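Local coordinates for inosine-uridine preferring nucleoside hydrolase (Gardnerella vaginalis 315-A, PDB 6BA1), which belongs to the nucleoside hydrolase family, alpha/beta proteins with a mostly parallel central sheet, and carries a bound calcium ion, at residues Asn41-Gln46 with Phe78-Ile83; Gly47-Leu52 with Val96-Ser101; Lys64-Leu69 with Glu106-Val111; Ser70-Lys75 with Ser175-Ala180; Ala85-Asp90 with Asp228-Ala233. One frame throughout, in Å; residues are numbered along the deposited sequence.

Contact 1 of 5, residues Asn41-Gln46 with Phe78-Ile83; sequences NVLMEQ and FEVLPI
Val-42 and Val-80 bring the two backbones together, their CA atoms 5.8 Å apart, where each segment is about to enter a helix: Leu-43 is the N-cap of helix 44-57 and Leu-81 that of helix 82-88. Val-80 points its branches at the other backbone. Its CG1, anti to its own backbone N (chi1 173°), lies 3.7 Å from Asn-41 O, while CG2 meets the next peptide link, 3.3 Å from Leu-43 N and 3.7 Å from Val-42 CA. In the nucleoside hydrolase fold, the 41-46 segment follows parallel strand 31-37, at the C-terminal ends of the parallel strands, where calcium is bound. Asn-41 marks this position, with its N bonded to OD2 of the calcium ligand Asp-12 and its side chain about 3 Å from the metal. The Leu-43 side chain crosses that of Val-80 at a slant, CG to CG2 3.9 Å, and its CD2 stops 3.9 Å from Phe-78 O. The Phe-78 ring turns an edge to Leu-43 CA.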
# COMPACT_ATOMS: atom_id res chain seq x y z
N ASN A 41 -23.92 -7.04 -5.05
CA ASN A 41 -24.31 -8.27 -4.35
C ASN A 41 -25.64 -8.78 -4.92
O ASN A 41 -25.85 -9.98 -5.08
CB ASN A 41 -24.47 -8.04 -2.84
CG ASN A 41 -23.15 -7.74 -2.13
OD1 ASN A 41 -22.07 -7.84 -2.72
ND2 ASN A 41 -23.22 -7.38 -0.85
N VAL A 42 -26.53 -7.83 -5.22
CA VAL A 42 -27.81 -8.13 -5.81
C VAL A 42 -28.26 -6.95 -6.69
O VAL A 42 -27.74 -5.83 -6.53
CB VAL A 42 -28.83 -8.44 -4.68
CG1 VAL A 42 -29.21 -7.18 -3.92
CG2 VAL A 42 -30.05 -9.20 -5.22
N LEU A 43 -29.19 -7.22 -7.62
CA LEU A 43 -29.78 -6.18 -8.49
C LEU A 43 -30.28 -4.98 -7.67
O LEU A 43 -30.76 -5.15 -6.55
CB LEU A 43 -30.94 -6.77 -9.29
CG LEU A 43 -30.56 -7.77 -10.40
CD1 LEU A 43 -31.63 -8.84 -10.56
CD2 LEU A 43 -30.28 -7.07 -11.73
N MET A 44 -30.14 -3.78 -8.24
CA MET A 44 -30.40 -2.54 -7.50
C MET A 44 -31.75 -2.51 -6.77
O MET A 44 -31.83 -2.13 -5.60
CB MET A 44 -30.28 -1.34 -8.44
CG MET A 44 -30.51 0.01 -7.76
SD MET A 44 -32.25 0.44 -7.66
CE MET A 44 -32.23 1.69 -6.41
N GLU A 45 -32.80 -2.90 -7.50
CA GLU A 45 -34.17 -2.98 -6.99
C GLU A 45 -34.28 -3.93 -5.80
O GLU A 45 -34.84 -3.58 -4.77
CB GLU A 45 -35.14 -3.44 -8.08
CG GLU A 45 -35.42 -2.41 -9.17
CD GLU A 45 -36.35 -1.28 -8.72
OE1 GLU A 45 -36.87 -1.31 -7.57
OE2 GLU A 45 -36.57 -0.36 -9.53
N GLN A 46 -33.75 -5.14 -5.96
CA GLN A 46 -33.67 -6.11 -4.86
C GLN A 46 -33.01 -5.52 -3.60
O GLN A 46 -33.44 -5.81 -2.49
CB GLN A 46 -32.93 -7.39 -5.28
CG GLN A 46 -33.83 -8.55 -5.66
CD GLN A 46 -34.59 -9.13 -4.47
OE1 GLN A 46 -34.14 -9.00 -3.33
NE2 GLN A 46 -35.72 -9.76 -4.73
N PHE A 78 -26.28 -4.15 -16.01
CA PHE A 78 -25.66 -4.89 -14.92
C PHE A 78 -26.42 -6.19 -14.63
O PHE A 78 -27.65 -6.18 -14.51
CB PHE A 78 -25.59 -4.03 -13.66
CG PHE A 78 -25.26 -4.82 -12.42
CD1 PHE A 78 -26.26 -5.21 -11.53
CD2 PHE A 78 -23.95 -5.22 -12.16
CE1 PHE A 78 -25.97 -5.95 -10.40
CE2 PHE A 78 -23.65 -5.96 -11.03
CZ PHE A 78 -24.66 -6.33 -10.15
N GLU A 79 -25.68 -7.29 -14.51
CA GLU A 79 -26.20 -8.57 -14.05
C GLU A 79 -25.46 -8.95 -12.77
O GLU A 79 -24.29 -8.60 -12.59
CB GLU A 79 -25.96 -9.66 -15.10
CG GLU A 79 -26.37 -9.29 -16.53
CD GLU A 79 -25.51 -9.98 -17.59
OE1 GLU A 79 -24.26 -9.83 -17.50
OE2 GLU A 79 -26.06 -10.65 -18.50
N VAL A 80 -26.14 -9.68 -11.89
CA VAL A 80 -25.50 -10.22 -10.69
C VAL A 80 -24.60 -11.38 -11.13
O VAL A 80 -25.05 -12.27 -11.85
CB VAL A 80 -26.54 -10.74 -9.66
CG1 VAL A 80 -25.87 -11.46 -8.50
CG2 VAL A 80 -27.38 -9.58 -9.15
N LEU A 81 -23.34 -11.36 -10.71
CA LEU A 81 -22.39 -12.44 -11.01
C LEU A 81 -22.79 -13.68 -10.19
O LEU A 81 -23.26 -13.53 -9.05
CB LEU A 81 -20.95 -12.04 -10.67
CG LEU A 81 -20.37 -10.76 -11.27
CD1 LEU A 81 -19.04 -10.41 -10.62
CD2 LEU A 81 -20.26 -10.96 -12.77
N PRO A 82 -22.59 -14.90 -10.74
CA PRO A 82 -23.02 -16.09 -10.00
C PRO A 82 -22.24 -16.34 -8.69
O PRO A 82 -22.75 -17.01 -7.79
CB PRO A 82 -22.80 -17.25 -11.00
CG PRO A 82 -22.31 -16.63 -12.28
CD PRO A 82 -21.80 -15.26 -11.94
N ILE A 83 -21.02 -15.80 -8.61
CA ILE A 83 -20.19 -15.85 -7.40
C ILE A 83 -20.91 -15.15 -6.24
O ILE A 83 -21.06 -15.72 -5.15
CB ILE A 83 -18.78 -15.26 -7.64
CG1 ILE A 83 -17.99 -16.16 -8.64
CG2 ILE A 83 -18.00 -15.13 -6.32
CD1 ILE A 83 -16.78 -15.51 -9.29

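Contact 2 of 5, residues Gly47-Leu52 with Val96-Ser101; sequences GVRNAL and VEIPDS
The guanidinium of Arg-49 is met near its plane by Ile-98 CG2 and Pro-99 C, both at its edge. Asp-100 OD1 comes to it obliquely, and the carboxylate and guanidinium planes are 34° apart. The salt bridge joins Arg-49 NH1 to Asp-100 OD1 at 2.7 Å, whereas Arg-49 NH2 lies 3.5 Å from Ile-98 CG2. A bend at chi3 (82°) turns the end of the otherwise extended arginine across the aspartate, and the two side chains cross at about a right angle. One helical turn further on, Leu-52 CB lies 3.7 Å from Ser-101 CB, and the CA atoms of these two residues are 5.7 Å apart. The Ser-101 hydroxyl is engaged beyond the contact, with Asp-56 OD2 and Arg-103 N. Helix 44-57 is the connection of a beta-alpha-beta crossover between the neighbouring parallel strands 31-37 and 64-67. Val-48, Ala-51 and Leu-52 pack on Val-65 of the second strand, while the irregular 96-101 segment runs along another flank of the helix. Ile-98 also reaches Ile-54 and Leu-57 of that helix and Phe-222 of helix 218-237. The loop is thus held to the helix by one ion pair at the more exposed end and by carbon-to-carbon contact of Leu-52 with Ser-101 at the buried end, and solvent probably weakens the charge attraction at exposed Asp-100.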
# COMPACT_ATOMS: atom_id res chain seq x y z
N GLY A 47 -31.98 -4.69 -3.80
CA GLY A 47 -31.34 -3.94 -2.71
C GLY A 47 -32.32 -3.08 -1.92
O GLY A 47 -32.25 -3.01 -0.69
N VAL A 48 -33.25 -2.44 -2.64
CA VAL A 48 -34.28 -1.62 -2.03
C VAL A 48 -35.35 -2.47 -1.31
O VAL A 48 -35.72 -2.15 -0.18
CB VAL A 48 -34.93 -0.68 -3.07
CG1 VAL A 48 -36.15 0.05 -2.50
CG2 VAL A 48 -33.89 0.32 -3.58
N ARG A 49 -35.83 -3.55 -1.95
CA ARG A 49 -36.82 -4.44 -1.32
C ARG A 49 -36.33 -4.96 0.03
O ARG A 49 -37.09 -5.01 1.00
CB ARG A 49 -37.15 -5.65 -2.20
CG ARG A 49 -38.37 -6.45 -1.70
CD ARG A 49 -38.31 -7.93 -2.04
NE ARG A 49 -37.51 -8.75 -1.11
CZ ARG A 49 -37.85 -9.08 0.14
NH1 ARG A 49 -38.98 -8.66 0.70
NH2 ARG A 49 -37.04 -9.84 0.87
N ASN A 50 -35.06 -5.35 0.06
CA ASN A 50 -34.44 -5.91 1.25
C ASN A 50 -34.29 -4.84 2.31
O ASN A 50 -34.66 -5.04 3.47
CB ASN A 50 -33.07 -6.52 0.89
CG ASN A 50 -33.17 -7.62 -0.15
OD1 ASN A 50 -34.27 -8.01 -0.57
ND2 ASN A 50 -32.03 -8.14 -0.57
N ALA A 51 -33.76 -3.68 1.91
CA ALA A 51 -33.57 -2.54 2.81
C ALA A 51 -34.86 -2.17 3.54
O ALA A 51 -34.86 -2.03 4.77
CB ALA A 51 -33.04 -1.34 2.04
N LEU A 52 -35.95 -2.02 2.79
CA LEU A 52 -37.26 -1.69 3.36
C LEU A 52 -37.73 -2.78 4.32
O LEU A 52 -38.05 -2.49 5.47
CB LEU A 52 -38.30 -1.49 2.26
CG LEU A 52 -38.13 -0.28 1.34
CD1 LEU A 52 -38.87 -0.49 0.02
CD2 LEU A 52 -38.59 1.00 2.03
N VAL A 96 -33.26 -16.23 3.21
CA VAL A 96 -34.14 -16.16 4.36
C VAL A 96 -35.42 -15.46 3.94
O VAL A 96 -35.39 -14.35 3.41
CB VAL A 96 -33.47 -15.43 5.55
CG1 VAL A 96 -34.40 -15.42 6.77
CG2 VAL A 96 -32.15 -16.09 5.91
N GLU A 97 -36.55 -16.13 4.19
CA GLU A 97 -37.87 -15.63 3.82
C GLU A 97 -38.29 -14.59 4.85
O GLU A 97 -38.27 -14.85 6.06
CB GLU A 97 -38.89 -16.76 3.76
CG GLU A 97 -38.53 -17.92 2.83
CD GLU A 97 -38.55 -17.55 1.36
OE1 GLU A 97 -39.45 -18.04 0.65
OE2 GLU A 97 -37.66 -16.78 0.91
N ILE A 98 -38.68 -13.42 4.36
CA ILE A 98 -39.01 -12.28 5.20
C ILE A 98 -40.10 -11.48 4.50
O ILE A 98 -40.02 -11.26 3.28
CB ILE A 98 -37.74 -11.43 5.49
CG1 ILE A 98 -38.04 -10.28 6.46
CG2 ILE A 98 -37.11 -10.90 4.20
CD1 ILE A 98 -36.83 -9.41 6.78
N PRO A 99 -41.15 -11.05 5.24
CA PRO A 99 -42.24 -10.33 4.56
C PRO A 99 -41.79 -9.02 3.90
O PRO A 99 -41.01 -8.28 4.49
CB PRO A 99 -43.24 -10.06 5.70
CG PRO A 99 -42.45 -10.19 6.96
CD PRO A 99 -41.43 -11.24 6.67
N ASP A 100 -42.29 -8.76 2.70
CA ASP A 100 -42.07 -7.49 2.00
C ASP A 100 -42.62 -6.35 2.84
O ASP A 100 -43.68 -6.49 3.45
CB ASP A 100 -42.78 -7.46 0.64
CG ASP A 100 -42.19 -8.43 -0.37
OD1 ASP A 100 -41.53 -9.41 0.05
OD2 ASP A 100 -42.38 -8.22 -1.58
N SER A 101 -41.91 -5.23 2.88
CA SER A 101 -42.44 -4.04 3.53
C SER A 101 -43.50 -3.43 2.61
O SER A 101 -43.28 -3.31 1.40
CB SER A 101 -41.35 -3.01 3.78
OG SER A 101 -41.89 -1.81 4.31

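Contact 3 of 5, residues Lys64-Leu69 with Glu106-Val111; sequences KVYKGL and EDESAV
Val-65 O accepts from Glu-106 N at 3.1 Å (N-H...O angle 162°), and two residues on, Lys-67 O accepts from Ala-110 N at 3.0 Å. Together the bonds hold the loop leading into helix 110-121, and the first residue of that helix, against strand 64-67, the outermost strand at one end of the chain's mixed sheet. The Ala-110 donor sits well above the Lys-67 carbonyl plane, 65° out of it, whereas Glu-106 N is tilted only moderately from that of Val-65. Toward the sheet, the backbones of Lys-64 and Tyr-66 bond to Ile-35, and that of Tyr-66 also to Gly-37. Ser-109, at the N-cap, uses its OG to cap a backbone N just past the segment. Both glutamates touch the Tyr-66 ring, in different ways: Glu-106 CG makes a CH-pi contact over one face, 3.9 Å from the ring centroid, and Glu-108 CG is at the edge. Phe-113 stacks on the same ring. Ala-110 CB rests 3.8 Å from Tyr-66 CB and 3.6 Å from Gly-68 N.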
# COMPACT_ATOMS: atom_id res chain seq x y z
N LYS A 64 -36.04 5.87 5.47
CA LYS A 64 -36.54 6.11 4.13
C LYS A 64 -35.51 5.61 3.12
O LYS A 64 -34.36 6.05 3.13
CB LYS A 64 -36.81 7.60 3.92
CG LYS A 64 -37.64 8.22 5.03
CD LYS A 64 -38.26 9.56 4.66
CE LYS A 64 -38.43 10.49 5.88
NZ LYS A 64 -39.72 11.21 5.80
N VAL A 65 -35.93 4.68 2.26
CA VAL A 65 -35.03 4.05 1.30
C VAL A 65 -35.14 4.74 -0.06
O VAL A 65 -36.21 4.76 -0.66
CB VAL A 65 -35.36 2.55 1.15
CG1 VAL A 65 -34.48 1.89 0.10
CG2 VAL A 65 -35.22 1.86 2.50
N TYR A 66 -34.03 5.30 -0.53
CA TYR A 66 -33.99 6.02 -1.81
C TYR A 66 -33.41 5.13 -2.90
O TYR A 66 -32.86 4.07 -2.62
CB TYR A 66 -33.20 7.32 -1.67
CG TYR A 66 -33.82 8.25 -0.65
CD1 TYR A 66 -34.65 9.30 -1.03
CD2 TYR A 66 -33.58 8.08 0.72
CE1 TYR A 66 -35.21 10.15 -0.09
CE2 TYR A 66 -34.14 8.91 1.66
CZ TYR A 66 -34.96 9.95 1.26
OH TYR A 66 -35.51 10.78 2.22
N LYS A 67 -33.55 5.58 -4.14
CA LYS A 67 -33.31 4.76 -5.32
C LYS A 67 -32.13 5.33 -6.11
O LYS A 67 -32.26 6.37 -6.77
CB LYS A 67 -34.59 4.71 -6.17
CG LYS A 67 -35.15 3.31 -6.43
CD LYS A 67 -36.59 3.38 -6.89
CE LYS A 67 -37.18 2.00 -7.12
NZ LYS A 67 -38.50 2.06 -7.79
N GLY A 68 -30.97 4.68 -6.02
CA GLY A 68 -29.79 5.07 -6.79
C GLY A 68 -29.77 4.47 -8.19
O GLY A 68 -30.80 4.11 -8.72
N LEU A 69 -28.57 4.36 -8.76
CA LEU A 69 -28.38 3.94 -10.16
C LEU A 69 -28.22 2.43 -10.29
O LEU A 69 -27.65 1.79 -9.42
CB LEU A 69 -27.18 4.68 -10.76
CG LEU A 69 -27.37 6.20 -10.90
CD1 LEU A 69 -26.09 6.97 -10.71
CD2 LEU A 69 -27.96 6.51 -12.26
N GLU A 106 -38.75 6.14 -1.87
CA GLU A 106 -39.11 7.56 -1.97
C GLU A 106 -39.08 8.01 -3.42
O GLU A 106 -38.49 7.35 -4.28
CB GLU A 106 -38.18 8.42 -1.15
CG GLU A 106 -38.20 8.15 0.36
CD GLU A 106 -39.50 8.52 1.02
OE1 GLU A 106 -40.11 9.52 0.63
OE2 GLU A 106 -39.90 7.81 1.96
N ASP A 107 -39.74 9.14 -3.69
CA ASP A 107 -39.96 9.59 -5.07
C ASP A 107 -38.67 10.06 -5.73
O ASP A 107 -38.39 9.68 -6.86
CB ASP A 107 -41.01 10.71 -5.12
CG ASP A 107 -42.41 10.21 -4.78
OD1 ASP A 107 -42.63 8.99 -4.62
OD2 ASP A 107 -43.32 11.07 -4.71
N GLU A 108 -37.91 10.88 -5.02
CA GLU A 108 -36.65 11.41 -5.55
C GLU A 108 -35.53 10.36 -5.63
O GLU A 108 -35.54 9.36 -4.91
CB GLU A 108 -36.19 12.63 -4.74
CG GLU A 108 -35.72 12.32 -3.33
CD GLU A 108 -36.09 13.40 -2.32
OE1 GLU A 108 -37.31 13.63 -2.11
OE2 GLU A 108 -35.14 14.00 -1.74
N SER A 109 -34.58 10.63 -6.52
CA SER A 109 -33.39 9.77 -6.68
C SER A 109 -32.46 9.93 -5.48
O SER A 109 -32.48 10.95 -4.79
CB SER A 109 -32.64 10.09 -7.99
OG SER A 109 -31.84 11.26 -7.88
N ALA A 110 -31.65 8.90 -5.27
CA ALA A 110 -30.69 8.90 -4.17
C ALA A 110 -29.55 9.86 -4.41
O ALA A 110 -28.97 10.40 -3.46
CB ALA A 110 -30.15 7.50 -3.95
N VAL A 111 -29.23 10.07 -5.68
CA VAL A 111 -28.29 11.12 -6.10
C VAL A 111 -28.70 12.46 -5.46
O VAL A 111 -27.89 13.10 -4.78
CB VAL A 111 -28.23 11.26 -7.64
CG1 VAL A 111 -27.18 12.28 -8.06
CG2 VAL A 111 -27.99 9.91 -8.33

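Contact 4 of 5, residues Ser70-Lys75 with Ser175-Ala180; sequences SHASTK and SQDPDA
Gln-176, near the end of helix 172-176, has its backbone O 3.5 Å from Ala-72 CB, while its side chain packs on Tyr-39 and Phe-78 about 8 Å from the bound calcium. Asp-177 follows as the N-cap of helix 178-187, and its carboxylate serves both segments. With CG anti to the backbone N (chi1 -163°), OD2 receives Ser-73 N at 2.7 Å and OD1 receives Ala-180 N at 3.2 Å. The two donors approach from opposite sides of the carboxylate plane, 45° and 63° out of it, and Thr-134 OG1 is a further partner of OD2. The Ser-73 N-H comes from a type I beta turn, Ala-72 to Lys-75, closed by Lys-75 N to Ala-72 O at 3.0 Å. Asp-179 then meets the turn with its side chain crossing that of Thr-74 at about a right angle, CG to Thr-74 CG2 3.9 Å. Its OD1 is committed to a salt bridge with Arg-277 NH1. Last comes Ala-180, whose CB lies 4.4 Å from Ser-73 CB. One carboxylate therefore both caps a helix and holds a turn from a distant part of the chain, and its three N-H or O-H partners probably favour the ionised form of Asp-177.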
# COMPACT_ATOMS: atom_id res chain seq x y z
N SER A 70 -28.73 1.87 -11.40
CA SER A 70 -28.73 0.41 -11.65
C SER A 70 -27.40 -0.14 -12.16
O SER A 70 -26.99 -1.23 -11.75
CB SER A 70 -29.81 0.05 -12.67
OG SER A 70 -31.10 0.30 -12.16
N HIS A 71 -26.76 0.60 -13.07
CA HIS A 71 -25.52 0.15 -13.74
C HIS A 71 -24.36 1.09 -13.43
O HIS A 71 -24.55 2.16 -12.86
CB HIS A 71 -25.73 -0.02 -15.26
CG HIS A 71 -26.34 1.17 -15.94
ND1 HIS A 71 -27.65 1.19 -16.38
CD2 HIS A 71 -25.81 2.37 -16.28
CE1 HIS A 71 -27.91 2.36 -16.95
NE2 HIS A 71 -26.81 3.09 -16.91
N ALA A 72 -23.16 0.67 -13.82
CA ALA A 72 -21.93 1.43 -13.57
C ALA A 72 -21.80 2.71 -14.40
O ALA A 72 -22.35 2.80 -15.50
CB ALA A 72 -20.71 0.55 -13.79
N SER A 73 -21.10 3.69 -13.83
CA SER A 73 -20.63 4.91 -14.51
C SER A 73 -20.39 4.75 -16.01
O SER A 73 -20.88 5.55 -16.81
CB SER A 73 -19.33 5.38 -13.83
OG SER A 73 -18.74 6.52 -14.45
N THR A 74 -19.64 3.70 -16.39
CA THR A 74 -19.21 3.47 -17.77
C THR A 74 -19.74 2.17 -18.40
O THR A 74 -19.13 1.63 -19.33
CB THR A 74 -17.66 3.48 -17.86
OG1 THR A 74 -17.14 2.46 -17.02
CG2 THR A 74 -17.10 4.83 -17.41
N LYS A 75 -20.87 1.66 -17.90
CA LYS A 75 -21.52 0.47 -18.47
C LYS A 75 -22.99 0.78 -18.80
O LYS A 75 -23.58 1.71 -18.25
CB LYS A 75 -21.42 -0.72 -17.51
CG LYS A 75 -20.00 -1.21 -17.28
CD LYS A 75 -19.98 -2.55 -16.57
CE LYS A 75 -18.63 -2.81 -15.92
NZ LYS A 75 -18.57 -4.16 -15.31
N SER A 175 -14.30 -2.88 -7.90
CA SER A 175 -14.33 -3.62 -9.17
C SER A 175 -15.56 -3.30 -10.01
O SER A 175 -15.44 -3.15 -11.23
CB SER A 175 -14.25 -5.12 -8.92
OG SER A 175 -14.55 -5.86 -10.09
N GLN A 176 -16.72 -3.19 -9.37
CA GLN A 176 -18.00 -3.02 -10.07
C GLN A 176 -18.09 -1.65 -10.78
O GLN A 176 -18.70 -1.54 -11.84
CB GLN A 176 -19.19 -3.18 -9.12
CG GLN A 176 -20.30 -4.07 -9.68
CD GLN A 176 -20.12 -5.52 -9.32
OE1 GLN A 176 -19.94 -5.88 -8.15
NE2 GLN A 176 -20.16 -6.39 -10.34
N ASP A 177 -17.50 -0.62 -10.16
CA ASP A 177 -17.33 0.68 -10.79
C ASP A 177 -16.05 1.36 -10.30
O ASP A 177 -16.05 2.06 -9.27
CB ASP A 177 -18.55 1.57 -10.52
CG ASP A 177 -18.63 2.76 -11.47
OD1 ASP A 177 -17.62 3.10 -12.16
OD2 ASP A 177 -19.71 3.37 -11.53
N PRO A 178 -14.93 1.12 -11.02
CA PRO A 178 -13.66 1.76 -10.71
C PRO A 178 -13.65 3.26 -10.99
O PRO A 178 -13.10 4.03 -10.21
CB PRO A 178 -12.67 1.05 -11.64
CG PRO A 178 -13.33 -0.22 -12.02
CD PRO A 178 -14.78 0.13 -12.10
N ASP A 179 -14.25 3.66 -12.11
CA ASP A 179 -14.18 5.05 -12.57
C ASP A 179 -14.85 5.98 -11.58
O ASP A 179 -14.36 7.09 -11.34
CB ASP A 179 -14.80 5.19 -13.96
CG ASP A 179 -14.15 4.28 -14.98
OD1 ASP A 179 -14.39 3.06 -14.90
OD2 ASP A 179 -13.41 4.78 -15.85
N ALA A 180 -15.95 5.52 -11.01
CA ALA A 180 -16.66 6.23 -9.95
C ALA A 180 -15.80 6.37 -8.70
O ALA A 180 -15.66 7.46 -8.14
CB ALA A 180 -17.95 5.50 -9.61

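Contact 5 of 5, residues Ala85-Asp90 with Asp228-Ala233; sequences AFIHGD and DFYIKA
Ile-87 and Ala-233 have the nearest CA atoms of the two segments, 5.2 Å apart, where helix 82-88 packs on helix 218-237. Ile-87 holds CG2 anti to its backbone N, which places this methyl at the edge of the Tyr-230 ring, 3.4 Å from CE1. The same methyl covers a face of the imidazole of His-88 next in sequence. His-88 and Tyr-230 run side by side, their planes at 21° but slid so far apart, centroids 5.7 Å, that they barely overlap. Phe-229 extends toward the C-terminal end of helix 82-88 (chi1 -174°). Its CE1 lies 3.3 Å from Ile-87 O, which is in the plane of the ring at its edge. The Phe-86 ring reaches along the partner helix, with CE2 3.9 Å from Ala-233 CB. Just past the helix, Gly-89 takes a positive phi of 86°, and its N lies 3.7 Å from Phe-229 CE1. His-88, about 6 Å from the bound calcium, touches Val-15 and Asp-16 of helix 15-25, while Tyr-230 OH bonds weakly to Asp-16 OD2. The interface is apolar and aromatic, but the slightly positive C-H edge of Phe-229 probably suits the carbonyl oxygen of Ile-87.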
# COMPACT_ATOMS: atom_id res chain seq x y z
N ALA A 85 -24.09 -14.37 -6.13
CA ALA A 85 -25.33 -15.13 -5.91
C ALA A 85 -25.13 -16.36 -5.01
O ALA A 85 -26.05 -16.75 -4.30
CB ALA A 85 -25.94 -15.54 -7.24
N PHE A 86 -23.95 -16.97 -5.06
CA PHE A 86 -23.60 -18.09 -4.16
C PHE A 86 -23.39 -17.62 -2.71
O PHE A 86 -23.84 -18.29 -1.77
CB PHE A 86 -22.35 -18.82 -4.66
CG PHE A 86 -22.00 -20.04 -3.85
CD1 PHE A 86 -22.59 -21.28 -4.12
CD2 PHE A 86 -21.07 -19.96 -2.82
CE1 PHE A 86 -22.27 -22.40 -3.36
CE2 PHE A 86 -20.74 -21.08 -2.06
CZ PHE A 86 -21.35 -22.30 -2.33
N ILE A 87 -22.71 -16.49 -2.55
CA ILE A 87 -22.37 -15.95 -1.23
C ILE A 87 -23.60 -15.36 -0.53
O ILE A 87 -24.00 -15.83 0.54
CB ILE A 87 -21.24 -14.89 -1.31
CG1 ILE A 87 -19.93 -15.55 -1.80
CG2 ILE A 87 -21.02 -14.20 0.04
CD1 ILE A 87 -18.80 -14.59 -2.10
N HIS A 88 -24.20 -14.34 -1.15
CA HIS A 88 -25.33 -13.61 -0.56
C HIS A 88 -26.70 -14.22 -0.90
O HIS A 88 -27.72 -13.76 -0.37
CB HIS A 88 -25.28 -12.13 -0.97
CG HIS A 88 -23.97 -11.47 -0.71
ND1 HIS A 88 -23.11 -11.09 -1.71
CD2 HIS A 88 -23.35 -11.14 0.45
CE1 HIS A 88 -22.02 -10.55 -1.18
NE2 HIS A 88 -22.15 -10.56 0.13
N GLY A 89 -26.74 -15.23 -1.77
CA GLY A 89 -28.00 -15.88 -2.17
C GLY A 89 -28.70 -15.18 -3.31
O GLY A 89 -28.21 -14.18 -3.84
N ASP A 90 -29.87 -15.69 -3.68
CA ASP A 90 -30.63 -15.18 -4.82
C ASP A 90 -31.36 -13.90 -4.44
O ASP A 90 -31.25 -12.87 -5.14
CB ASP A 90 -31.60 -16.23 -5.34
CG ASP A 90 -30.90 -17.53 -5.68
OD1 ASP A 90 -29.93 -17.50 -6.47
OD2 ASP A 90 -31.29 -18.58 -5.14
N ASP A 228 -25.59 -17.35 8.73
CA ASP A 228 -25.23 -18.77 8.63
C ASP A 228 -25.18 -19.27 7.18
O ASP A 228 -24.39 -20.15 6.87
CB ASP A 228 -26.16 -19.64 9.49
CG ASP A 228 -25.88 -19.51 11.00
OD1 ASP A 228 -25.07 -18.64 11.40
OD2 ASP A 228 -26.48 -20.27 11.78
N PHE A 229 -26.03 -18.72 6.31
CA PHE A 229 -25.90 -18.95 4.85
C PHE A 229 -24.59 -18.35 4.34
O PHE A 229 -23.90 -18.96 3.52
CB PHE A 229 -27.09 -18.34 4.09
CG PHE A 229 -27.09 -18.66 2.61
CD1 PHE A 229 -26.34 -17.90 1.71
CD2 PHE A 229 -27.84 -19.73 2.12
CE1 PHE A 229 -26.34 -18.19 0.36
CE2 PHE A 229 -27.85 -20.02 0.76
CZ PHE A 229 -27.10 -19.26 -0.12
N TYR A 230 -24.29 -17.15 4.81
CA TYR A 230 -23.07 -16.41 4.48
C TYR A 230 -21.80 -17.14 4.94
O TYR A 230 -20.79 -17.12 4.24
CB TYR A 230 -23.17 -15.01 5.10
CG TYR A 230 -22.13 -13.98 4.72
CD1 TYR A 230 -21.93 -13.60 3.39
CD2 TYR A 230 -21.39 -13.32 5.70
CE1 TYR A 230 -21.00 -12.62 3.06
CE2 TYR A 230 -20.47 -12.33 5.38
CZ TYR A 230 -20.27 -11.99 4.07
OH TYR A 230 -19.33 -11.02 3.76
N ILE A 231 -21.85 -17.78 6.12
CA ILE A 231 -20.72 -18.56 6.63
C ILE A 231 -20.53 -19.87 5.85
O ILE A 231 -19.40 -20.23 5.50
CB ILE A 231 -20.83 -18.83 8.16
CG1 ILE A 231 -20.70 -17.50 8.94
CG2 ILE A 231 -19.73 -19.78 8.63
CD1 ILE A 231 -21.33 -17.55 10.31
N LYS A 232 -21.62 -20.58 5.57
CA LYS A 232 -21.58 -21.84 4.78
C LYS A 232 -21.12 -21.64 3.34
O LYS A 232 -20.56 -22.55 2.72
CB LYS A 232 -22.92 -22.58 4.80
CG LYS A 232 -23.17 -23.33 6.10
CD LYS A 232 -24.41 -24.19 6.04
CE LYS A 232 -24.79 -24.69 7.44
NZ LYS A 232 -25.79 -25.78 7.36
N ALA A 233 -21.37 -20.45 2.80
CA ALA A 233 -20.78 -20.03 1.53
C ALA A 233 -19.27 -19.80 1.69
O ALA A 233 -18.49 -20.28 0.87
CB ALA A 233 -21.46 -18.77 1.01

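How the contacts relate
All five contacts lie about 15 to 17 Å from the chain's centre and mix buried with exposed residues, so none is purely core or purely surface. Contacts 1 and 2 share helix 44-57, and contacts 1 and 5 share helix 82-88; the residues before these helices meet in contact 1, whereas contact 5 packs helix 82-88 on helix 218-237. Contact 3, at the sheet's edge strand, relies on backbone hydrogen bonds, contact 4 on a capping carboxylate, and contact 2 on an ion pair, whereas contacts 1 and 5 are mainly apolar. Contact 1 is the hub: it touches the other four, with Phe-78 against Gln-176 and Met-44 against Gly-68, and Asn-41 beside His-88 near the calcium.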